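Local coordinates for protein phosphoserine aminotransferase SerC (Cytophaga hutchinsonii ATCC 33406, PDB 3FFR) that probably catalyses the pyridoxal-phosphate-dependent transamination that interconverts phosphohydroxypyruvate and phosphoserine, at residues A[127-141]-A[158-171]. Residues are numbered along the deposited sequence; the frame is centred on the assembly and turned at random.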
# COMPACT_ATOMS: atom_id res chain seq x y z
N VAL A 127 22.59 -13.91 22.64
CA VAL A 127 22.45 -12.72 21.81
C VAL A 127 23.54 -11.73 22.19
O VAL A 127 23.67 -11.37 23.39
CB VAL A 127 21.08 -12.04 22.02
CG1 VAL A 127 20.97 -10.78 21.19
CG2 VAL A 127 19.91 -13.03 21.71
N PRO A 128 24.37 -11.29 21.22
CA PRO A 128 25.40 -10.33 21.56
C PRO A 128 24.83 -9.07 22.17
O PRO A 128 23.76 -8.58 21.78
CB PRO A 128 26.07 -10.02 20.23
CG PRO A 128 25.83 -11.25 19.39
CD PRO A 128 24.48 -11.78 19.82
N ALA A 129 25.59 -8.53 23.10
CA ALA A 129 25.17 -7.34 23.82
C ALA A 129 24.96 -6.14 22.92
O ALA A 129 24.10 -5.28 23.20
CB ALA A 129 26.19 -7.01 24.96
N ASP A 130 25.73 -6.06 21.85
CA ASP A 130 25.66 -4.89 20.94
C ASP A 130 24.58 -5.01 19.87
O ASP A 130 24.44 -4.14 19.02
CB ASP A 130 27.02 -4.53 20.33
CG ASP A 130 27.58 -5.59 19.43
OD1 ASP A 130 26.96 -6.68 19.33
OD2 ASP A 130 28.66 -5.33 18.84
N ALA A 131 23.82 -6.10 19.91
CA ALA A 131 22.63 -6.23 19.03
C ALA A 131 21.58 -5.25 19.57
O ALA A 131 21.24 -5.29 20.75
CB ALA A 131 22.07 -7.66 19.03
N GLU A 132 21.06 -4.40 18.69
CA GLU A 132 20.09 -3.36 19.09
C GLU A 132 18.67 -3.86 19.07
O GLU A 132 17.80 -3.33 19.77
CB GLU A 132 20.21 -2.13 18.18
CG GLU A 132 21.57 -1.50 18.25
CD GLU A 132 21.79 -0.46 17.16
OE1 GLU A 132 20.91 0.42 17.04
OE2 GLU A 132 22.86 -0.50 16.48
N ILE A 133 18.44 -4.82 18.18
CA ILE A 133 17.12 -5.42 18.01
C ILE A 133 17.28 -6.92 17.82
O ILE A 133 18.35 -7.39 17.39
CB ILE A 133 16.30 -4.78 16.87
CG1 ILE A 133 16.79 -5.26 15.49
CG2 ILE A 133 16.30 -3.21 16.96
CD1 ILE A 133 15.83 -4.87 14.30
N ILE A 134 16.23 -7.64 18.21
CA ILE A 134 16.12 -9.10 18.05
C ILE A 134 14.88 -9.31 17.18
O ILE A 134 13.78 -8.92 17.54
CB ILE A 134 15.94 -9.83 19.41
CG1 ILE A 134 17.22 -9.74 20.25
CG2 ILE A 134 15.55 -11.31 19.23
CD1 ILE A 134 17.00 -10.00 21.74
N CYS A 135 15.08 -10.00 16.07
CA CYS A 135 14.00 -10.28 15.10
C CYS A 135 13.69 -11.77 15.08
O CYS A 135 14.50 -12.60 14.66
CB CYS A 135 14.39 -9.82 13.71
SG CYS A 135 14.69 -8.04 13.57
N LEU A 136 12.47 -12.05 15.53
CA LEU A 136 11.97 -13.39 15.66
C LEU A 136 10.82 -13.58 14.71
O LEU A 136 10.08 -12.65 14.44
CB LEU A 136 11.46 -13.61 17.10
CG LEU A 136 12.51 -13.35 18.20
CD1 LEU A 136 11.89 -13.51 19.62
CD2 LEU A 136 13.76 -14.21 17.99
N THR A 137 10.68 -14.81 14.23
CA THR A 137 9.56 -15.12 13.33
C THR A 137 8.68 -16.15 13.99
O THR A 137 9.08 -17.33 14.16
CB THR A 137 10.08 -15.58 11.99
OG1 THR A 137 10.79 -14.49 11.36
CG2 THR A 137 8.95 -16.04 11.09
N HIS A 138 7.49 -15.73 14.39
CA HIS A 138 6.59 -16.67 15.10
C HIS A 138 6.18 -17.82 14.21
O HIS A 138 6.03 -18.98 14.64
CB HIS A 138 5.34 -15.99 15.68
CG HIS A 138 4.36 -16.98 16.20
ND1 HIS A 138 3.31 -17.46 15.42
CD2 HIS A 138 4.39 -17.74 17.31
CE1 HIS A 138 2.70 -18.42 16.09
NE2 HIS A 138 3.34 -18.62 17.23
N ASN A 139 5.97 -17.51 12.94
CA ASN A 139 5.50 -18.50 11.96
C ASN A 139 6.23 -18.38 10.62
O ASN A 139 5.99 -17.42 9.86
CB ASN A 139 3.98 -18.41 11.78
CG ASN A 139 3.38 -19.72 11.26
OD1 ASN A 139 3.44 -20.77 11.95
ND2 ASN A 139 2.81 -19.69 10.07
N GLU A 140 7.18 -19.27 10.38
CA GLU A 140 7.99 -19.22 9.13
C GLU A 140 7.17 -19.96 8.10
O GLU A 140 7.18 -21.20 8.01
CB GLU A 140 9.40 -19.83 9.33
CG GLU A 140 10.23 -19.93 8.06
CD GLU A 140 10.40 -18.61 7.32
OE1 GLU A 140 11.05 -17.69 7.86
OE2 GLU A 140 9.91 -18.58 6.19
N THR A 141 6.46 -19.16 7.34
CA THR A 141 5.44 -19.62 6.40
C THR A 141 6.00 -20.55 5.31
O THR A 141 5.30 -21.40 4.78
CB THR A 141 4.77 -18.41 5.71
OG1 THR A 141 4.59 -17.36 6.67
CG2 THR A 141 3.41 -18.79 5.09
N LYS A 158 18.01 -12.36 27.55
CA LYS A 158 19.28 -12.57 26.83
C LYS A 158 19.96 -11.26 26.42
O LYS A 158 21.17 -11.20 26.23
CB LYS A 158 19.06 -13.45 25.60
CG LYS A 158 18.54 -14.82 25.91
CD LYS A 158 18.43 -15.63 24.61
CE LYS A 158 17.74 -16.97 24.81
NZ LYS A 158 18.48 -17.87 25.72
N ASN A 159 19.15 -10.23 26.24
CA ASN A 159 19.64 -8.89 25.92
C ASN A 159 18.54 -7.92 26.32
O ASN A 159 17.63 -7.66 25.56
CB ASN A 159 20.05 -8.74 24.44
CG ASN A 159 20.66 -7.39 24.13
OD1 ASN A 159 20.30 -6.39 24.74
ND2 ASN A 159 21.56 -7.35 23.12
N LYS A 160 18.64 -7.40 27.54
CA LYS A 160 17.54 -6.66 28.11
C LYS A 160 17.22 -5.36 27.40
O LYS A 160 16.08 -4.94 27.38
CB LYS A 160 17.76 -6.45 29.61
CG LYS A 160 17.74 -7.85 30.29
CD LYS A 160 17.96 -7.81 31.68
CE LYS A 160 18.14 -9.21 32.24
NZ LYS A 160 19.41 -9.80 31.75
N ASP A 161 18.23 -4.77 26.79
CA ASP A 161 18.05 -3.47 26.15
C ASP A 161 17.58 -3.57 24.71
O ASP A 161 17.10 -2.58 24.13
CB ASP A 161 19.31 -2.62 26.23
CG ASP A 161 19.49 -2.00 27.58
OD1 ASP A 161 18.46 -1.73 28.24
OD2 ASP A 161 20.63 -1.77 27.99
N ALA A 162 17.71 -4.75 24.14
CA ALA A 162 17.31 -4.93 22.73
C ALA A 162 15.80 -4.75 22.59
O ALA A 162 15.02 -5.00 23.52
CB ALA A 162 17.70 -6.30 22.22
N LEU A 163 15.40 -4.28 21.40
CA LEU A 163 13.99 -4.24 21.03
C LEU A 163 13.68 -5.55 20.36
O LEU A 163 14.37 -5.96 19.41
CB LEU A 163 13.69 -3.11 20.05
CG LEU A 163 13.99 -1.70 20.56
CD1 LEU A 163 13.92 -0.74 19.34
CD2 LEU A 163 13.04 -1.29 21.72
N ILE A 164 12.65 -6.23 20.85
CA ILE A 164 12.22 -7.52 20.30
C ILE A 164 11.01 -7.37 19.39
O ILE A 164 9.92 -6.97 19.83
CB ILE A 164 11.96 -8.59 21.42
CG1 ILE A 164 13.21 -8.79 22.27
CG2 ILE A 164 11.54 -9.93 20.79
CD1 ILE A 164 13.00 -9.71 23.49
N PHE A 165 11.23 -7.72 18.13
CA PHE A 165 10.20 -7.68 17.06
C PHE A 165 9.82 -9.08 16.66
O PHE A 165 10.69 -9.91 16.38
CB PHE A 165 10.70 -6.96 15.79
CG PHE A 165 11.03 -5.53 16.00
CD1 PHE A 165 12.30 -5.16 16.45
CD2 PHE A 165 10.08 -4.54 15.78
CE1 PHE A 165 12.58 -3.80 16.68
CE2 PHE A 165 10.35 -3.21 15.99
CZ PHE A 165 11.61 -2.83 16.46
N VAL A 166 8.52 -9.33 16.59
CA VAL A 166 8.01 -10.63 16.17
C VAL A 166 7.17 -10.52 14.89
O VAL A 166 6.18 -9.78 14.82
CB VAL A 166 7.18 -11.31 17.28
CG1 VAL A 166 6.73 -12.72 16.83
CG2 VAL A 166 7.95 -11.39 18.61
N ASP A 167 7.61 -11.25 13.87
CA ASP A 167 6.85 -11.44 12.63
C ASP A 167 5.81 -12.52 12.92
O ASP A 167 6.14 -13.67 13.22
CB ASP A 167 7.83 -11.79 11.50
CG ASP A 167 7.17 -12.08 10.18
OD1 ASP A 167 6.01 -12.54 10.16
OD2 ASP A 167 7.87 -11.87 9.17
N ALA A 168 4.54 -12.10 12.94
CA ALA A 168 3.38 -13.05 13.13
C ALA A 168 2.39 -12.90 11.96
O ALA A 168 1.20 -13.08 12.08
CB ALA A 168 2.70 -12.81 14.49
N VAL A 169 2.98 -12.57 10.82
CA VAL A 169 2.29 -12.32 9.58
C VAL A 169 1.34 -13.44 9.20
O VAL A 169 0.20 -13.20 8.85
CB VAL A 169 3.29 -12.03 8.42
CG1 VAL A 169 2.60 -12.04 7.04
CG2 VAL A 169 4.06 -10.70 8.66
N SER A 170 1.80 -14.67 9.37
CA SER A 170 0.99 -15.83 8.95
C SER A 170 0.39 -16.58 10.12
O SER A 170 -0.01 -17.76 10.00
CB SER A 170 1.79 -16.75 8.03
OG SER A 170 2.96 -17.21 8.68
N SER A 171 0.29 -15.91 11.26
CA SER A 171 -0.29 -16.56 12.45
C SER A 171 -1.24 -15.73 13.31
O SER A 171 -2.21 -16.26 13.83
CB SER A 171 0.82 -17.13 13.33
OG SER A 171 1.72 -16.12 13.73
O HOH W 1 23.37 -9.70 25.54
O HOH W 2 22.57 -13.61 25.60
O HOH W 3 22.17 -4.41 24.78
O HOH W 4 20.74 -3.52 22.81
O HOH W 5 10.44 -12.66 9.36
O HOH W 6 4.60 -15.16 10.63
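I133–T137 and L163–D167 pair in parallel as neighbouring inner strands of the seven-stranded mixed sheet that forms the core of the large domain in this aminotransferase fold. Backbone bonds alternate between them, from L163 N to E132 O through to H138 N to D167 O; of the two middle ones, L136 N to F165 O is 2.9 Å long and nearly straight at 176°. On the sheet face that helix 70-81 covers, I133 CG2 meets the edge of the F165 ring at CE1 (3.8 Å), whereas I134 CD1 on the other face packs against A162 CB and I164 CG1. Before the strands, the N159 side chain reaches across with CG anti to its backbone N (chi1 -176°), bringing ND2 3.3 Å from A129 O, above that carbonyl's plane, and makes weak, strongly bent bonds to P128 O and A131 O. Beyond the strands the links become polar. H138 ND1 and S171 OG share a hydrogen bond of 2.7 Å. N139 ND2 donates to S170 OG (2.8 Å, 172°) within its own amide plane, while N139 OD1 is held by S299 and S146. S170 OG in turn donates to T141 OG1 (2.6 Å), which also bonds O3 of the lysine-bound cofactor at position 191. With an alanine in place of S170 the hydroxyl is gone, which would probably leave N139 ND2 without this acceptor and T141 OG1 without its donor, so that the threonine is less firmly fixed in rotation. Apolar packing thus gives way, at the C-terminal ends of the strands, to a hydrogen-bonded chain in which N139 and S170 form a second shell behind T141, consistent with its orienting the cofactor's phenolic oxygen.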